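Local coordinates for polymerase X (Deinococcus radiodurans, PDB 2W9M), which probably catalyses template-directed DNA synthesis from deoxyribonucleoside triphosphates in DNA repair, and carries a second, zinc-binding domain of the PHP type, at residues A144-I147 and L148-V151; K384-R387 and E388-A392. One frame throughout, in Å; residues are numbered along the deposited sequence.

Contact 1 of 2, residues A144-I147 and L148-V151; sequences AATI and LENV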
ATOM      1  N   ALA A 144       5.206  -8.850  24.161  1.00 29.08           N
ATOM      2  CA  ALA A 144       5.688  -7.961  23.107  1.00 41.20           C
ATOM      3  C   ALA A 144       6.938  -8.508  22.418  1.00 40.45           C
ATOM      4  O   ALA A 144       7.201  -8.192  21.259  1.00 44.51           O
ATOM      5  CB  ALA A 144       5.956  -6.566  23.658  1.00 30.04           C
ATOM      6  N   ALA A 145       7.708  -9.323  23.132  1.00 35.34           N
ATOM      7  CA  ALA A 145       8.916  -9.914  22.566  1.00 31.95           C
ATOM      8  C   ALA A 145       8.591 -11.213  21.835  1.00 38.24           C
ATOM      9  O   ALA A 145       9.274 -11.590  20.881  1.00 35.46           O
ATOM     10  CB  ALA A 145       9.953 -10.153  23.652  1.00 26.54           C
ATOM     11  N   THR A 146       7.546 -11.898  22.291  1.00 36.60           N
ATOM     12  CA  THR A 146       7.100 -13.126  21.650  1.00 39.05           C
ATOM     13  C   THR A 146       6.513 -12.767  20.294  1.00 41.96           C
ATOM     14  O   THR A 146       6.787 -13.421  19.288  1.00 31.52           O
ATOM     15  CB  THR A 146       6.041 -13.849  22.506  1.00 42.97           C
ATOM     16  OG1 THR A 146       6.639 -14.292  23.732  1.00 42.99           O
ATOM     17  CG2 THR A 146       5.468 -15.048  21.765  1.00 32.58           C
ATOM     18  N   ILE A 147       5.715 -11.708  20.277  1.00 31.04           N
ATOM     19  CA  ILE A 147       5.107 -11.243  19.044  1.00 29.64           C
ATOM     20  C   ILE A 147       6.172 -10.780  18.049  1.00 36.57           C
ATOM     21  O   ILE A 147       6.069 -11.050  16.852  1.00 35.37           O
ATOM     22  CB  ILE A 147       4.100 -10.119  19.324  1.00 37.53           C
ATOM     23  CG1 ILE A 147       2.873 -10.700  20.032  1.00 31.00           C
ATOM     24  CG2 ILE A 147       3.719  -9.408  18.032  1.00 24.29           C
ATOM     25  CD1 ILE A 147       1.960  -9.662  20.639  1.00 40.11           C
ATOM     26  N   LEU A 148       7.199 -10.099  18.546  1.00 35.04           N
ATOM     27  CA  LEU A 148       8.289  -9.655  17.687  1.00 32.87           C
ATOM     28  C   LEU A 148       9.011 -10.853  17.079  1.00 35.57           C
ATOM     29  O   LEU A 148       9.409 -10.826  15.914  1.00 38.37           O
ATOM     30  CB  LEU A 148       9.273  -8.769  18.455  1.00 29.83           C
ATOM     31  CG  LEU A 148      10.469  -8.278  17.625  1.00 33.98           C
ATOM     32  CD1 LEU A 148       9.994  -7.563  16.376  1.00 26.77           C
ATOM     33  CD2 LEU A 148      11.375  -7.369  18.435  1.00 26.13           C
ATOM     34  N   GLU A 149       9.179 -11.902  17.875  1.00 35.39           N
ATOM     35  CA  GLU A 149       9.759 -13.147  17.389  1.00 34.93           C
ATOM     36  C   GLU A 149       8.908 -13.723  16.260  1.00 39.15           C
ATOM     37  O   GLU A 149       9.429 -14.127  15.222  1.00 32.86           O
ATOM     38  CB  GLU A 149       9.867 -14.156  18.532  1.00 46.32           C
ATOM     39  CG  GLU A 149       9.644 -15.603  18.110  1.00 67.56           C
ATOM     40  CD  GLU A 149       9.126 -16.474  19.251  1.00 87.41           C
ATOM     41  OE1 GLU A 149       9.742 -16.462  20.341  1.00 86.37           O
ATOM     42  OE2 GLU A 149       8.101 -17.171  19.053  1.00 57.72           O
ATOM     43  N   ASN A 150       7.594 -13.750  16.466  1.00 35.20           N
ATOM     44  CA  ASN A 150       6.684 -14.319  15.480  1.00 35.90           C
ATOM     45  C   ASN A 150       6.603 -13.505  14.192  1.00 36.19           C
ATOM     46  O   ASN A 150       6.376 -14.061  13.121  1.00 37.80           O
ATOM     47  CB  ASN A 150       5.294 -14.530  16.085  1.00 37.10           C
ATOM     48  CG  ASN A 150       5.264 -15.678  17.071  1.00 49.86           C
ATOM     49  OD1 ASN A 150       5.956 -16.678  16.889  1.00 63.27           O
ATOM     50  ND2 ASN A 150       4.466 -15.539  18.126  1.00 50.68           N
ATOM     51  N   VAL A 151       6.788 -12.191  14.299  1.00 37.01           N
ATOM     52  CA  VAL A 151       6.824 -11.330  13.120  1.00 30.04           C
ATOM     53  C   VAL A 151       8.109 -11.576  12.338  1.00 33.58           C
ATOM     54  O   VAL A 151       8.104 -11.576  11.107  1.00 34.51           O
ATOM     55  CB  VAL A 151       6.724  -9.834  13.482  1.00 29.51           C
ATOM     56  CG1 VAL A 151       6.827  -8.986  12.231  1.00 29.19           C
ATOM     57  CG2 VAL A 151       5.423  -9.546  14.215  1.00 21.77           C
TER
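Residues 144-147 and 148-151 run on as a single alpha-helix, joined by consecutive i to i+4 backbone hydrogen bonds. Glu149 N donates to Ala145 O at 3.0 Å, Asn150 N to Thr146 O at 3.0 Å and Val151 N to Ile147 O at 2.9 Å, whereas the bond from Leu148 N to Ala144 O is weak. Thr146 and Asn150 run alongside each other, and CG2 of Thr146 lies 3.8 Å from ND2 of Asn150. With OG1 beside the backbone nitrogen (chi1 -66°), where it hydrogen-bonds Lys142 O one turn earlier, CG2 of Thr146 is turned anti to that nitrogen, toward Asn150. Asn150 is buried, and its OD1 takes a weak hydrogen bond from Arg103 NH1; an alanine here would probably leave that guanidinium without this acceptor and Thr146 CG2 without its amide neighbour. One residue along, Ile147 CG2 meets Val151 CG2 at 4.2 Å, the side chains crossing at a slant. Within this helix-hairpin-helix region, Ile147 and Val151 both pack on Leu124 of helix 121-130, Leu148 rests on Arg125 and Ala128 of the same helix, and Ile147 also reaches Leu105 and Phe139 in flanking loops.

Contact 2 of 2, residues K384-R387 and E388-A392; sequences KEIR and ELQRA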
ATOM      1  N   LYS A 384     -24.537  12.870   8.717  1.00 33.93           N
ATOM      2  CA  LYS A 384     -24.920  13.772   9.800  1.00 39.23           C
ATOM      3  C   LYS A 384     -23.715  14.100  10.678  1.00 44.74           C
ATOM      4  O   LYS A 384     -23.479  15.261  11.016  1.00 39.35           O
ATOM      5  CB  LYS A 384     -26.043  13.170  10.650  1.00 44.85           C
ATOM      6  CG  LYS A 384     -27.441  13.399  10.094  1.00 68.95           C
ATOM      7  CD  LYS A 384     -27.438  13.402   8.567  1.00 83.41           C
ATOM      8  CE  LYS A 384     -28.814  13.084   8.001  1.00 87.36           C
ATOM      9  NZ  LYS A 384     -29.237  11.689   8.324  1.00 78.82           N
ATOM     10  N   GLU A 385     -22.952  13.074  11.045  1.00 36.26           N
ATOM     11  CA  GLU A 385     -21.747  13.274  11.845  1.00 35.95           C
ATOM     12  C   GLU A 385     -20.728  14.160  11.139  1.00 35.54           C
ATOM     13  O   GLU A 385     -20.113  15.023  11.762  1.00 34.72           O
ATOM     14  CB  GLU A 385     -21.102  11.938  12.210  1.00 38.51           C
ATOM     15  CG  GLU A 385     -19.657  12.060  12.683  1.00 37.83           C
ATOM     16  CD  GLU A 385     -19.115  10.757  13.245  1.00 56.48           C
ATOM     17  OE1 GLU A 385     -18.056  10.293  12.766  1.00 59.12           O
ATOM     18  OE2 GLU A 385     -19.753  10.191  14.160  1.00 65.32           O
ATOM     19  N   ILE A 386     -20.550  13.948   9.837  1.00 38.63           N
ATOM     20  CA  ILE A 386     -19.609  14.754   9.067  1.00 40.27           C
ATOM     21  C   ILE A 386     -20.022  16.227   9.041  1.00 35.75           C
ATOM     22  O   ILE A 386     -19.174  17.116   9.150  1.00 38.30           O
ATOM     23  CB  ILE A 386     -19.430  14.226   7.630  1.00 29.05           C
ATOM     24  CG1 ILE A 386     -18.695  12.882   7.651  1.00 28.77           C
ATOM     25  CG2 ILE A 386     -18.667  15.241   6.789  1.00 21.72           C
ATOM     26  CD1 ILE A 386     -18.619  12.195   6.298  1.00 20.39           C
ATOM     27  N   ARG A 387     -21.320  16.481   8.902  1.00 40.77           N
ATOM     28  CA  ARG A 387     -21.830  17.850   8.939  1.00 46.27           C
ATOM     29  C   ARG A 387     -21.484  18.543  10.259  1.00 43.19           C
ATOM     30  O   ARG A 387     -21.110  19.716  10.270  1.00 42.32           O
ATOM     31  CB  ARG A 387     -23.339  17.876   8.699  1.00 31.63           C
ATOM     32  CG  ARG A 387     -23.738  17.639   7.252  1.00 47.77           C
ATOM     33  CD  ARG A 387     -25.237  17.822   7.067  1.00 66.83           C
ATOM     34  NE  ARG A 387     -25.664  17.585   5.690  1.00102.85           N
ATOM     35  CZ  ARG A 387     -26.882  17.859   5.228  1.00106.92           C
ATOM     36  NH1 ARG A 387     -27.796  18.386   6.034  1.00 92.06           N
ATOM     37  NH2 ARG A 387     -27.186  17.609   3.959  1.00 67.21           N
ATOM     38  N   GLU A 388     -21.600  17.809  11.363  1.00 27.94           N
ATOM     39  CA  GLU A 388     -21.261  18.335  12.684  1.00 43.99           C
ATOM     40  C   GLU A 388     -19.782  18.707  12.800  1.00 38.78           C
ATOM     41  O   GLU A 388     -19.450  19.810  13.231  1.00 44.75           O
ATOM     42  CB  GLU A 388     -21.647  17.336  13.775  1.00 46.44           C
ATOM     43  CG  GLU A 388     -23.150  17.095  13.883  1.00 70.71           C
ATOM     44  CD  GLU A 388     -23.492  15.757  14.529  1.00 90.08           C
ATOM     45  OE1 GLU A 388     -22.598  15.143  15.152  1.00 88.49           O
ATOM     46  OE2 GLU A 388     -24.656  15.317  14.410  1.00 75.96           O
ATOM     47  N   LEU A 389     -18.902  17.785  12.413  1.00 40.09           N
ATOM     48  CA  LEU A 389     -17.462  18.045  12.401  1.00 31.51           C
ATOM     49  C   LEU A 389     -17.102  19.257  11.542  1.00 44.92           C
ATOM     50  O   LEU A 389     -16.178  20.003  11.863  1.00 47.76           O
ATOM     51  CB  LEU A 389     -16.702  16.822  11.895  1.00 35.31           C
ATOM     52  CG  LEU A 389     -16.817  15.562  12.748  1.00 42.02           C
ATOM     53  CD1 LEU A 389     -16.190  14.382  12.025  1.00 36.18           C
ATOM     54  CD2 LEU A 389     -16.171  15.780  14.104  1.00 37.08           C
ATOM     55  N   GLN A 390     -17.830  19.443  10.446  1.00 32.82           N
ATOM     56  CA  GLN A 390     -17.625  20.597   9.581  1.00 28.72           C
ATOM     57  C   GLN A 390     -18.024  21.907  10.264  1.00 44.76           C
ATOM     58  O   GLN A 390     -17.314  22.908  10.154  1.00 45.71           O
ATOM     59  CB  GLN A 390     -18.378  20.423   8.263  1.00 32.60           C
ATOM     60  CG  GLN A 390     -17.644  19.569   7.251  1.00 41.06           C
ATOM     61  CD  GLN A 390     -18.546  19.080   6.139  1.00 46.56           C
ATOM     62  OE1 GLN A 390     -19.754  18.931   6.326  1.00 39.02           O
ATOM     63  NE2 GLN A 390     -17.961  18.815   4.974  1.00 45.00           N
ATOM     64  N   ARG A 391     -19.157  21.902  10.965  1.00 45.19           N
ATOM     65  CA  ARG A 391     -19.569  23.065  11.751  1.00 42.36           C
ATOM     66  C   ARG A 391     -18.463  23.445  12.723  1.00 46.23           C
ATOM     67  O   ARG A 391     -18.171  24.625  12.920  1.00 53.82           O
ATOM     68  CB  ARG A 391     -20.840  22.763  12.548  1.00 55.52           C
ATOM     69  CG  ARG A 391     -21.970  22.150  11.746  1.00 67.34           C
ATOM     70  CD  ARG A 391     -22.636  23.168  10.838  1.00 56.99           C
ATOM     71  NE  ARG A 391     -23.894  22.687  10.264  1.00 75.27           N
ATOM     72  CZ  ARG A 391     -24.787  21.925  10.895  1.00 75.50           C
ATOM     73  NH1 ARG A 391     -24.598  21.545  12.153  1.00 59.04           N
ATOM     74  NH2 ARG A 391     -25.891  21.554  10.263  1.00 79.38           N
ATOM     75  N   ALA A 392     -17.854  22.432  13.331  1.00 37.58           N
ATOM     76  CA  ALA A 392     -16.781  22.634  14.297  1.00 43.04           C
ATOM     77  C   ALA A 392     -15.464  23.060  13.642  1.00 42.75           C
ATOM     78  O   ALA A 392     -14.456  23.236  14.322  1.00 57.32           O
ATOM     79  CB  ALA A 392     -16.579  21.376  15.131  1.00 35.70           C
TER
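The last turns of helix 376-391, the connecting helix of a beta-alpha-beta unit in the PHP domain, bring Ile386 against Gln390. The two side chains cross at a slant, with Ile386 CG2 3.9 Å from Gln390 OE1. Gln390 NE2 donates a hydrogen bond to Ile396 O, which helps set the turn of the amide. Beneath these side chains Gln390 N bonds Ile386 O at 3.0 Å, and the neighbouring bond from Leu389 N to Glu385 O is the straightest of the four between the segments, at 172°. Leu389 CD1 lies 4.2 Å from Glu385 CG, while the Glu385 carboxylate accepts a hydrogen bond from Trp337 NE1 through OE1. Ile386 and Leu389, both buried, turn this crossover helix toward the sheet and a neighbouring helix: both touch Ile396 at the start of strand 396-403, and both also touch Ile344 of helix 344-353. On the exposed side, the extended Glu388 side chain runs back along the preceding turn, its CD 3.5 Å from Lys384 O, and Lys384 NZ bonds Arg380 O. Chi1 of -50° sets Arg391 CG 3.0 Å from Arg387 O, the carbonyl that also receives Arg391 N, and the bend at chi2 (-74°) then turns the chain so that this oxygen lies over one face of the guanidinium. The charged ends of Arg387 and Arg391 stay apart, with NH1 of Arg387 5.6 Å from NH2 of Arg391.

Overall arrangement
Contacts 1 and 2 are both intrahelical, yet they belong to separate parts of the chain: 144-151 falls in the polymerase X region and 384-392 in the PHP region that follows it. Their centres are 41 Å apart and their nearest atoms about 29 Å, so neither touches the other. Contact 1 lies away from the zinc sites, on a helix of the helix-hairpin-helix part, a motif that generally binds DNA. Contact 2 is also outside the metal shell, but the side chain of Ile386 is about 12 Å from that of the zinc ligand His334. Its helix precedes strand 396-403, which carries Glu401, another zinc ligand.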